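Local coordinates for hypothetical protein (Plasmodium falciparum, PDB 1ZSO) that is of unknown function but may bind zinc, the role generally assigned to its UPF0587 family, at residues 18-23 with 91-96; 33-38 with 47-52; 82-87 with 105-110; 121-126 with 136-141. All blocks are in the same frame, centred on the assembly; numbering follows the deposited sequence.

Interaction 1. Residues 18-23 with 91-96; sequences AELENV and CSYEEV
The flat group here is the phenol ring of Y93. It meets A18 with its edge, and A18 O lies at that edge close to the ring plane. L20 comes at the ring obliquely, with CD1 4.2 Å from Y93 CE2. The methyl group of A18 touches the same ring atom, CB to Y93 CE2 being 4.3 Å.

The phenol oxygen takes part in two hydrogen bonds. It accepts the backbone N-H of A18, with A18 N 3.2 Å from Y93 OH and an angle of 164° at the hydrogen. It also donates to the carbonyl oxygen of E100. With CG anti to the backbone N (chi1 -169°), the ring extends from strand 92-94 across to strand 9-21, and this pair of bonds limits where its tip can sit.

The two strands belong to different sheets. Strand 9-21 runs inside the six-stranded antiparallel sheet, while strand 92-94 is at one side of the four-stranded sheet. Their axes approach to 9.5 Å and cross at -58°, so side chains, not backbone pairing, join them. At N22 the backbone turns with positive phi, and the chain then continues as strand 23-27, the neighbour of 92-94.

L20 sets its CB toward residues 91-96. Its CD1 is 3.6 Å from E94 O and 3.8 Å from E95 CA, where the chain leaves the strand for a 3-10 segment. Further out, E95 CB lies 3.7 Å from V23 O. The E95 side chain is extended and touches T128. The loop beyond also bonds back, N98 OD1 taking the backbone N-H of L20.

Interaction 2. Residues 33-38 with 47-52; sequences LWIFNI and RDNIQF
W34 lays its CB over one face of the F52 ring, 3.9 Å from the centroid, in a CH-pi contact. The indole itself is slid aside: its five-membered ring is tilted 27° to F52 and the two barely overlap. F52 CG lies between its backbone N and carbonyl carbon (chi1 70°), which swings the ring under W34 and also brings CE2 to the edge of F36, 4.0 Å from F36 CD2. Next along this face, I38 and I50 cross at about a right angle, with I38 CG2 3.8 Å from I50 CD1. I38 also runs beside R47, CG1 to R47 CB being 3.7 Å.

On the outer side, the N37 amide stacks on the D48 carboxylate, planes 29° apart. N37 OD1 accepts N49 N in its carbonyl plane at 3.0 Å. N49 and I50 both face F36, a G1 beta bulge in this antiparallel hairpin. Water 1 bridges I38 O and D48 OD1.

R47 and Q51 end on the second subunit, at D48 O and K72 O of that chain. Strand 112-117 pairs with the other side of 34-40. F69, and F107 of strand 102-110, pack against the aromatic face.

Interaction 3. Residues 82-87 with 105-110; sequences INFVNT and ASFECR
N83 O is approached by two groups of the opposite strand. E108 N donates to it at 2.8 Å, and the CA-H of F107 points at the same oxygen. N83 N returns a bond to E108 O at 2.9 Å, completing an antiparallel hydrogen-bonded pair. Two residues on, V85 N donates to S106 O. Water 3 links V85 O and S106 N, bonding to both and also to T87 OG1.

A second water works on the side-chain level. Water 2 accepts from N83 ND2 and donates to E108 OE1, which also forms a salt bridge with R110 NH1 at 3.6 Å. N83 ND2 has a further bond to T66 O. On the same face, V85 CG2 packs on E108 CG at 3.9 Å.

The other face is apolar. F84 turns an edge toward the face of F107 in an offset edge-to-face pair, centroids 6.0 Å apart and planes at 77°. F84 CG is anti to the backbone N (chi1 175°), which also carries the ring along to A105, with CE1 4.1 Å from A105 CB. On the other side of this aromatic pair, I82 CG2 touches F107 CD2 at 3.9 Å.

In the six-stranded sheet, strand 102-110 continues the pairing to 9-21, and 80-85 to 69-71. Strands 46-52 and 112-117 pack on the apolar face, where F107 also meets W34 and F36 edge-to-face.

Interaction 4. Residues 121-126 with 136-141; sequences NNFIVE and VNLSDQ
The hairpin of strands 123-127 and 132-136 ends in a hydrogen-bonded antiparallel pair, F123 with V136, at one side of the four-stranded sheet. V136 N donates to F123 O at 3.0 Å, and F123 N to V136 O at 3.2 Å. The valine side chain then meets both F123 and V125: CB lies 3.9 Å from F123 CB, and CG2 4.0 Å from V125 CG2.

Past the pair the chain bends away. L138 crosses F123 at about a right angle and sets CD1 over one face of the ring, 4.1 Å from its centroid. V136 O is at the ring edge. L26, I156 and W143 close round this apolar group.

N137 forms an Asx turn, its OD1 accepting S139 N at 2.8 Å. The same oxygen takes S139 OG at 3.0 Å, on a lone pair. A type I turn from L138 to Q141 follows. N121 lies alongside N137, with the amide planes 86° apart, and E75 of the second subunit packs on both.

Two donors on N137 OD1 should fix the rotation of its amide. N121 OD1, 3.5 Å from N137 OD1, is another acceptor, so the asparagines meet by packing, with no hydrogen bond between these two oxygens.

In the fold
Along the chain, interaction 2 is nested inside the loop closed by interaction 1, whose segments alternate with those of interaction 3; interaction 4 comes last. Interactions 2 and 3 have centres about 14 Å apart and share one core, where W34, I50 and F52 touch I82, A105 and F107. Interactions 1 and 4, about 12 Å apart, meet through V23 and V125 in the four-stranded sheet. The centres of interactions 1 and 2 are about 25 Å apart, yet C91 reaches W34, F84 and A105. L33 and N122 link interactions 2 and 4, which both touch the second subunit. Strands 9-21 and 102-110 are neighbours in the six-stranded sheet, which both interaction 1 and interaction 3 reach.

Interaction 1. Residues 18-23 with 91-96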
# COMPACT_ATOMS: atom_id res chain seq x y z
N ALA B 18 -19.17 -22.12 1.46
CA ALA B 18 -20.17 -21.61 2.39
C ALA B 18 -21.47 -22.29 2.06
O ALA B 18 -21.68 -22.74 0.92
CB ALA B 18 -20.32 -20.08 2.28
N GLU B 19 -22.29 -22.39 3.09
CA GLU B 19 -23.61 -22.99 3.02
C GLU B 19 -24.65 -21.87 2.73
O GLU B 19 -24.68 -20.82 3.42
CB GLU B 19 -23.86 -23.76 4.33
CG GLU B 19 -25.30 -24.03 4.72
CD GLU B 19 -25.40 -24.96 5.94
OE1 GLU B 19 -24.37 -25.16 6.63
OE2 GLU B 19 -26.51 -25.49 6.21
N LEU B 20 -25.45 -22.09 1.70
CA LEU B 20 -26.28 -21.05 1.11
C LEU B 20 -27.75 -21.29 1.34
O LEU B 20 -28.26 -22.40 1.15
CB LEU B 20 -26.06 -20.94 -0.39
CG LEU B 20 -24.64 -20.67 -0.86
CD1 LEU B 20 -24.58 -20.59 -2.37
CD2 LEU B 20 -24.06 -19.43 -0.18
N GLU B 21 -28.41 -20.23 1.77
CA GLU B 21 -29.85 -20.22 1.95
C GLU B 21 -30.42 -19.09 1.08
O GLU B 21 -30.21 -17.90 1.35
CB GLU B 21 -30.20 -20.06 3.43
CG GLU B 21 -31.66 -19.72 3.72
CD GLU B 21 -32.61 -20.92 3.75
OE1 GLU B 21 -32.20 -22.06 3.37
OE2 GLU B 21 -33.79 -20.70 4.16
N ASN B 22 -31.10 -19.47 0.01
CA ASN B 22 -31.88 -18.52 -0.76
C ASN B 22 -30.99 -17.43 -1.39
O ASN B 22 -31.42 -16.31 -1.67
CB ASN B 22 -33.02 -17.97 0.11
CG ASN B 22 -34.17 -18.96 0.23
OD1 ASN B 22 -34.25 -19.90 -0.52
ND2 ASN B 22 -35.06 -18.73 1.15
N VAL B 23 -29.75 -17.82 -1.66
CA VAL B 23 -28.75 -16.98 -2.33
C VAL B 23 -28.47 -17.45 -3.75
O VAL B 23 -28.30 -18.62 -4.00
CB VAL B 23 -27.40 -17.03 -1.55
CG1 VAL B 23 -26.30 -16.35 -2.33
CG2 VAL B 23 -27.55 -16.40 -0.18
N CYS B 91 -14.24 -14.27 -8.37
CA CYS B 91 -14.91 -13.56 -7.30
C CYS B 91 -16.40 -13.75 -7.28
O CYS B 91 -17.11 -12.81 -6.93
CB CYS B 91 -14.61 -12.07 -7.38
SG CYS B 91 -12.90 -11.66 -7.07
N SER B 92 -16.88 -14.94 -7.63
CA SER B 92 -18.29 -15.28 -7.61
C SER B 92 -18.46 -16.70 -7.03
O SER B 92 -17.67 -17.58 -7.32
CB SER B 92 -18.88 -15.20 -9.03
OG SER B 92 -20.30 -15.12 -9.01
N TYR B 93 -19.47 -16.90 -6.19
CA TYR B 93 -19.84 -18.21 -5.66
C TYR B 93 -21.35 -18.32 -5.78
O TYR B 93 -22.10 -17.45 -5.37
CB TYR B 93 -19.38 -18.29 -4.21
CG TYR B 93 -19.42 -19.65 -3.51
CD1 TYR B 93 -18.43 -20.58 -3.70
CD2 TYR B 93 -20.44 -19.95 -2.59
CE1 TYR B 93 -18.45 -21.77 -3.03
CE2 TYR B 93 -20.48 -21.16 -1.92
CZ TYR B 93 -19.50 -22.08 -2.14
OH TYR B 93 -19.53 -23.29 -1.47
N GLU B 94 -21.81 -19.39 -6.39
CA GLU B 94 -23.17 -19.41 -6.88
C GLU B 94 -23.93 -20.55 -6.24
O GLU B 94 -23.35 -21.42 -5.61
CB GLU B 94 -23.13 -19.49 -8.42
CG GLU B 94 -22.44 -18.26 -9.05
CD GLU B 94 -21.74 -18.54 -10.38
OE1 GLU B 94 -22.25 -19.42 -11.13
OE2 GLU B 94 -20.70 -17.88 -10.68
N GLU B 95 -25.25 -20.50 -6.36
CA GLU B 95 -26.13 -21.51 -5.77
C GLU B 95 -25.61 -22.93 -6.02
O GLU B 95 -25.54 -23.77 -5.11
CB GLU B 95 -27.53 -21.35 -6.36
CG GLU B 95 -28.63 -22.20 -5.76
CD GLU B 95 -30.02 -21.79 -6.30
OE1 GLU B 95 -30.07 -20.83 -7.11
OE2 GLU B 95 -31.04 -22.41 -5.91
N VAL B 96 -25.24 -23.18 -7.27
CA VAL B 96 -24.81 -24.50 -7.67
C VAL B 96 -23.57 -24.98 -6.89
O VAL B 96 -23.35 -26.19 -6.77
CB VAL B 96 -24.57 -24.55 -9.20
CG1 VAL B 96 -23.27 -23.83 -9.61
CG2 VAL B 96 -24.56 -26.00 -9.68

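Interaction 2. Residues 33-38 with 47-52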
# COMPACT_ATOMS: atom_id res chain seq x y z
N LEU B 33 -12.15 -4.83 -0.60
CA LEU B 33 -10.92 -4.64 0.17
C LEU B 33 -10.24 -5.95 0.49
O LEU B 33 -10.70 -6.67 1.40
CB LEU B 33 -11.20 -3.90 1.48
CG LEU B 33 -9.89 -3.46 2.09
CD1 LEU B 33 -9.21 -2.53 1.10
CD2 LEU B 33 -10.09 -2.76 3.42
N TRP B 34 -9.16 -6.28 -0.22
CA TRP B 34 -8.39 -7.51 0.10
C TRP B 34 -7.50 -7.26 1.31
O TRP B 34 -6.85 -6.19 1.41
CB TRP B 34 -7.54 -7.98 -1.08
CG TRP B 34 -8.35 -8.32 -2.23
CD1 TRP B 34 -8.63 -7.53 -3.28
CD2 TRP B 34 -9.08 -9.53 -2.43
NE1 TRP B 34 -9.44 -8.19 -4.17
CE2 TRP B 34 -9.74 -9.42 -3.66
CE3 TRP B 34 -9.18 -10.72 -1.71
CZ2 TRP B 34 -10.55 -10.43 -4.16
CZ3 TRP B 34 -10.00 -11.71 -2.20
CH2 TRP B 34 -10.65 -11.57 -3.42
N ILE B 35 -7.53 -8.23 2.23
CA ILE B 35 -6.85 -8.16 3.54
C ILE B 35 -6.11 -9.48 3.77
O ILE B 35 -6.64 -10.60 3.60
CB ILE B 35 -7.84 -7.85 4.65
CG1 ILE B 35 -8.63 -6.59 4.29
CG2 ILE B 35 -7.12 -7.62 5.99
CD1 ILE B 35 -9.83 -6.36 5.12
N PHE B 36 -4.84 -9.39 4.10
CA PHE B 36 -4.04 -10.60 4.27
C PHE B 36 -3.06 -10.37 5.36
O PHE B 36 -2.65 -9.22 5.62
CB PHE B 36 -3.25 -10.91 2.99
CG PHE B 36 -4.11 -11.42 1.86
CD1 PHE B 36 -4.53 -12.73 1.85
CD2 PHE B 36 -4.47 -10.60 0.82
CE1 PHE B 36 -5.34 -13.21 0.81
CE2 PHE B 36 -5.27 -11.06 -0.21
CZ PHE B 36 -5.70 -12.37 -0.22
N ASN B 37 -2.68 -11.47 6.00
CA ASN B 37 -1.40 -11.53 6.62
C ASN B 37 -0.41 -12.18 5.65
O ASN B 37 -0.66 -13.23 5.06
CB ASN B 37 -1.42 -12.36 7.89
CG ASN B 37 -2.28 -11.79 8.99
OD1 ASN B 37 -2.59 -10.60 9.06
ND2 ASN B 37 -2.63 -12.67 9.91
N ILE B 38 0.74 -11.52 5.50
CA ILE B 38 1.80 -11.99 4.62
C ILE B 38 3.14 -12.25 5.32
O ILE B 38 3.36 -11.86 6.47
CB ILE B 38 2.03 -11.00 3.49
CG1 ILE B 38 2.57 -9.69 4.07
CG2 ILE B 38 0.68 -10.81 2.70
CD1 ILE B 38 3.25 -8.75 3.06
N ARG B 47 4.04 -9.31 7.81
CA ARG B 47 3.27 -8.08 7.90
C ARG B 47 1.78 -8.47 8.01
O ARG B 47 1.29 -9.22 7.17
CB ARG B 47 3.56 -7.27 6.66
CG ARG B 47 2.98 -5.89 6.61
CD ARG B 47 3.86 -4.87 7.37
NE ARG B 47 3.58 -3.53 6.86
CZ ARG B 47 3.63 -2.42 7.58
NH1 ARG B 47 3.93 -2.46 8.88
NH2 ARG B 47 3.33 -1.26 6.99
N ASP B 48 1.11 -8.03 9.08
CA ASP B 48 -0.31 -8.34 9.28
C ASP B 48 -1.21 -7.29 8.67
O ASP B 48 -0.88 -6.11 8.67
CB ASP B 48 -0.67 -8.38 10.76
CG ASP B 48 -0.07 -9.57 11.49
OD1 ASP B 48 0.56 -10.41 10.81
OD2 ASP B 48 -0.22 -9.63 12.74
N ASN B 49 -2.35 -7.74 8.17
CA ASN B 49 -3.44 -6.82 7.81
C ASN B 49 -3.01 -5.84 6.75
O ASN B 49 -3.16 -4.62 6.92
CB ASN B 49 -3.88 -6.06 9.06
CG ASN B 49 -5.18 -5.23 8.83
OD1 ASN B 49 -6.17 -5.72 8.28
ND2 ASN B 49 -5.16 -3.97 9.26
N ILE B 50 -2.40 -6.34 5.67
CA ILE B 50 -2.17 -5.48 4.57
C ILE B 50 -3.49 -5.37 3.90
O ILE B 50 -4.33 -6.30 3.98
CB ILE B 50 -1.12 -6.00 3.57
CG1 ILE B 50 -1.59 -7.30 2.90
CG2 ILE B 50 0.19 -6.17 4.26
CD1 ILE B 50 -0.94 -7.53 1.64
N GLN B 51 -3.69 -4.24 3.23
CA GLN B 51 -4.97 -3.97 2.58
C GLN B 51 -4.75 -3.45 1.14
O GLN B 51 -3.90 -2.58 0.85
CB GLN B 51 -5.79 -2.95 3.39
CG GLN B 51 -5.92 -3.20 4.88
CD GLN B 51 -6.61 -2.07 5.59
OE1 GLN B 51 -6.61 -0.95 5.11
NE2 GLN B 51 -7.23 -2.35 6.72
N PHE B 52 -5.54 -3.93 0.23
CA PHE B 52 -5.43 -3.39 -1.14
C PHE B 52 -6.65 -3.72 -1.93
O PHE B 52 -7.38 -4.61 -1.56
CB PHE B 52 -4.15 -3.89 -1.85
CG PHE B 52 -4.18 -5.35 -2.21
CD1 PHE B 52 -4.70 -5.77 -3.43
CD2 PHE B 52 -3.66 -6.29 -1.36
CE1 PHE B 52 -4.75 -7.07 -3.75
CE2 PHE B 52 -3.72 -7.61 -1.65
CZ PHE B 52 -4.24 -8.02 -2.85
O HOH W 1 1.71 -12.50 8.71

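Interaction 3. Residues 82-87 with 105-110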
# COMPACT_ATOMS: atom_id res chain seq x y z
N ILE B 82 2.24 -8.07 -4.97
CA ILE B 82 1.04 -8.88 -5.24
C ILE B 82 0.22 -8.23 -6.35
O ILE B 82 0.01 -7.03 -6.36
CB ILE B 82 0.09 -8.94 -4.04
CG1 ILE B 82 0.82 -9.39 -2.79
CG2 ILE B 82 -1.05 -9.90 -4.38
CD1 ILE B 82 0.05 -9.15 -1.53
N ASN B 83 -0.23 -9.03 -7.27
CA ASN B 83 -1.20 -8.61 -8.29
C ASN B 83 -2.36 -9.60 -8.28
O ASN B 83 -2.13 -10.82 -8.38
CB ASN B 83 -0.60 -8.64 -9.69
CG ASN B 83 -0.12 -7.29 -10.16
OD1 ASN B 83 -0.83 -6.29 -10.11
ND2 ASN B 83 1.10 -7.27 -10.69
N PHE B 84 -3.58 -9.07 -8.16
CA PHE B 84 -4.81 -9.79 -8.48
C PHE B 84 -4.79 -10.16 -9.95
O PHE B 84 -4.41 -9.35 -10.81
CB PHE B 84 -6.04 -8.89 -8.20
CG PHE B 84 -7.37 -9.50 -8.62
CD1 PHE B 84 -8.09 -10.26 -7.76
CD2 PHE B 84 -7.89 -9.27 -9.88
CE1 PHE B 84 -9.28 -10.81 -8.14
CE2 PHE B 84 -9.05 -9.81 -10.28
CZ PHE B 84 -9.76 -10.59 -9.42
N VAL B 85 -5.20 -11.40 -10.24
CA VAL B 85 -5.20 -11.91 -11.56
C VAL B 85 -6.63 -11.96 -12.04
O VAL B 85 -7.47 -12.64 -11.44
CB VAL B 85 -4.59 -13.34 -11.63
CG1 VAL B 85 -4.71 -13.89 -13.05
CG2 VAL B 85 -3.15 -13.36 -11.20
N ASN B 86 -6.93 -11.25 -13.12
CA ASN B 86 -8.27 -11.27 -13.70
C ASN B 86 -8.51 -12.63 -14.37
O ASN B 86 -7.85 -12.97 -15.33
CB ASN B 86 -8.46 -10.12 -14.69
CG ASN B 86 -8.16 -8.73 -14.07
OD1 ASN B 86 -7.04 -8.21 -14.17
ND2 ASN B 86 -9.16 -8.15 -13.40
N THR B 87 -9.41 -13.43 -13.81
CA THR B 87 -9.90 -14.66 -14.46
C THR B 87 -11.41 -14.49 -14.65
O THR B 87 -12.03 -13.70 -13.97
CB THR B 87 -9.57 -15.92 -13.60
OG1 THR B 87 -10.02 -15.75 -12.25
CG2 THR B 87 -8.06 -16.13 -13.55
N ALA B 105 -10.45 -16.37 -6.10
CA ALA B 105 -9.59 -15.31 -6.61
C ALA B 105 -8.16 -15.81 -6.67
O ALA B 105 -7.72 -16.54 -5.78
CB ALA B 105 -9.70 -14.09 -5.73
N SER B 106 -7.43 -15.42 -7.71
CA SER B 106 -6.02 -15.79 -7.80
C SER B 106 -5.13 -14.54 -7.74
O SER B 106 -5.54 -13.46 -8.19
CB SER B 106 -5.74 -16.56 -9.08
OG SER B 106 -6.87 -17.33 -9.44
N PHE B 107 -3.91 -14.72 -7.19
CA PHE B 107 -2.91 -13.65 -7.11
C PHE B 107 -1.51 -14.12 -7.52
O PHE B 107 -1.07 -15.18 -7.10
CB PHE B 107 -2.81 -13.12 -5.69
CG PHE B 107 -4.14 -12.73 -5.10
CD1 PHE B 107 -4.97 -13.68 -4.53
CD2 PHE B 107 -4.56 -11.41 -5.12
CE1 PHE B 107 -6.19 -13.34 -4.03
CE2 PHE B 107 -5.80 -11.08 -4.62
CZ PHE B 107 -6.59 -12.03 -4.06
N GLU B 108 -0.83 -13.30 -8.32
CA GLU B 108 0.61 -13.45 -8.51
C GLU B 108 1.35 -12.72 -7.43
O GLU B 108 1.22 -11.52 -7.26
CB GLU B 108 1.09 -12.84 -9.83
CG GLU B 108 0.74 -13.66 -11.03
CD GLU B 108 1.18 -12.97 -12.33
OE1 GLU B 108 2.01 -12.03 -12.27
OE2 GLU B 108 0.67 -13.40 -13.40
N CYS B 109 2.19 -13.47 -6.75
CA CYS B 109 3.00 -12.98 -5.68
C CYS B 109 4.47 -13.18 -6.00
O CYS B 109 4.87 -14.26 -6.31
CB CYS B 109 2.62 -13.76 -4.44
SG CYS B 109 0.86 -13.70 -4.11
N ARG B 110 5.25 -12.11 -5.93
CA ARG B 110 6.69 -12.18 -6.15
C ARG B 110 7.41 -11.63 -4.90
O ARG B 110 7.37 -10.44 -4.62
CB ARG B 110 7.09 -11.33 -7.34
CG ARG B 110 6.92 -11.98 -8.74
CD ARG B 110 7.73 -11.18 -9.82
NE ARG B 110 7.64 -11.74 -11.19
CZ ARG B 110 6.54 -11.74 -11.95
NH1 ARG B 110 5.39 -11.21 -11.51
NH2 ARG B 110 6.57 -12.28 -13.16
O HOH W 2 2.78 -9.55 -10.92
O HOH W 3 -9.00 -14.47 -9.97

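Interaction 4. Residues 121-126 with 136-141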
# COMPACT_ATOMS: atom_id res chain seq x y z
N ASN B 121 -16.04 -6.64 4.64
CA ASN B 121 -17.48 -6.43 4.62
C ASN B 121 -17.93 -5.60 3.45
O ASN B 121 -18.79 -4.76 3.58
CB ASN B 121 -17.97 -5.85 5.96
CG ASN B 121 -16.88 -5.14 6.72
OD1 ASN B 121 -16.35 -5.68 7.70
ND2 ASN B 121 -16.52 -3.94 6.26
N ASN B 122 -17.32 -5.82 2.29
CA ASN B 122 -17.84 -5.23 1.07
C ASN B 122 -18.29 -6.32 0.11
O ASN B 122 -18.15 -6.17 -1.10
CB ASN B 122 -16.88 -4.26 0.29
CG ASN B 122 -15.63 -3.82 1.06
OD1 ASN B 122 -14.74 -4.61 1.38
ND2 ASN B 122 -15.50 -2.52 1.22
N PHE B 123 -18.85 -7.41 0.60
CA PHE B 123 -19.40 -8.40 -0.34
C PHE B 123 -20.77 -7.94 -0.79
O PHE B 123 -21.36 -7.06 -0.20
CB PHE B 123 -19.51 -9.79 0.28
CG PHE B 123 -18.20 -10.45 0.51
CD1 PHE B 123 -17.57 -11.13 -0.52
CD2 PHE B 123 -17.57 -10.39 1.75
CE1 PHE B 123 -16.36 -11.74 -0.33
CE2 PHE B 123 -16.37 -11.01 1.96
CZ PHE B 123 -15.76 -11.70 0.91
N ILE B 124 -21.22 -8.52 -1.89
CA ILE B 124 -22.50 -8.23 -2.49
C ILE B 124 -23.17 -9.59 -2.59
O ILE B 124 -22.52 -10.61 -2.89
CB ILE B 124 -22.37 -7.55 -3.88
CG1 ILE B 124 -21.41 -6.34 -3.78
CG2 ILE B 124 -23.77 -7.10 -4.44
CD1 ILE B 124 -21.12 -5.64 -5.11
N VAL B 125 -24.46 -9.62 -2.27
CA VAL B 125 -25.25 -10.81 -2.44
C VAL B 125 -26.49 -10.50 -3.27
O VAL B 125 -27.16 -9.49 -3.06
CB VAL B 125 -25.67 -11.37 -1.09
CG1 VAL B 125 -26.80 -12.33 -1.28
CG2 VAL B 125 -24.47 -12.02 -0.41
N GLU B 126 -26.78 -11.39 -4.21
CA GLU B 126 -28.08 -11.41 -4.89
C GLU B 126 -28.81 -12.62 -4.33
O GLU B 126 -28.20 -13.67 -4.20
CB GLU B 126 -27.93 -11.55 -6.40
CG GLU B 126 -29.29 -11.43 -7.14
CD GLU B 126 -29.15 -11.42 -8.64
OE1 GLU B 126 -28.05 -11.75 -9.13
OE2 GLU B 126 -30.14 -11.07 -9.33
N VAL B 136 -22.26 -6.51 2.66
CA VAL B 136 -22.45 -7.83 3.27
C VAL B 136 -21.19 -8.17 4.04
O VAL B 136 -20.09 -8.19 3.48
CB VAL B 136 -22.80 -8.90 2.23
CG1 VAL B 136 -22.77 -10.28 2.83
CG2 VAL B 136 -24.17 -8.61 1.60
N ASN B 137 -21.36 -8.34 5.34
CA ASN B 137 -20.23 -8.52 6.24
C ASN B 137 -19.97 -9.98 6.48
O ASN B 137 -20.81 -10.67 7.04
CB ASN B 137 -20.47 -7.85 7.59
CG ASN B 137 -19.34 -8.12 8.58
OD1 ASN B 137 -18.25 -8.57 8.17
ND2 ASN B 137 -19.57 -7.82 9.88
N LEU B 138 -18.80 -10.45 6.07
CA LEU B 138 -18.46 -11.85 6.27
C LEU B 138 -17.17 -11.97 7.06
O LEU B 138 -16.60 -13.05 7.14
CB LEU B 138 -18.41 -12.61 4.93
CG LEU B 138 -19.76 -12.82 4.22
CD1 LEU B 138 -19.61 -13.41 2.82
CD2 LEU B 138 -20.68 -13.71 5.00
N SER B 139 -16.74 -10.90 7.70
CA SER B 139 -15.59 -11.00 8.56
C SER B 139 -15.85 -11.99 9.69
O SER B 139 -14.91 -12.62 10.17
CB SER B 139 -15.13 -9.64 9.11
OG SER B 139 -16.00 -9.16 10.11
N ASP B 140 -17.11 -12.15 10.11
CA ASP B 140 -17.45 -13.16 11.14
C ASP B 140 -17.96 -14.50 10.55
O ASP B 140 -18.45 -15.38 11.29
CB ASP B 140 -18.48 -12.58 12.11
CG ASP B 140 -19.68 -12.00 11.39
OD1 ASP B 140 -19.91 -12.33 10.18
OD2 ASP B 140 -20.36 -11.16 12.04
N GLN B 141 -17.87 -14.62 9.22
CA GLN B 141 -18.03 -15.86 8.46
C GLN B 141 -19.48 -16.24 8.21
O GLN B 141 -19.76 -17.32 7.69
CB GLN B 141 -17.28 -17.01 9.15
CG GLN B 141 -15.78 -17.07 8.85
CD GLN B 141 -14.92 -16.15 9.71
OE1 GLN B 141 -13.98 -15.52 9.21
NE2 GLN B 141 -15.22 -16.09 11.01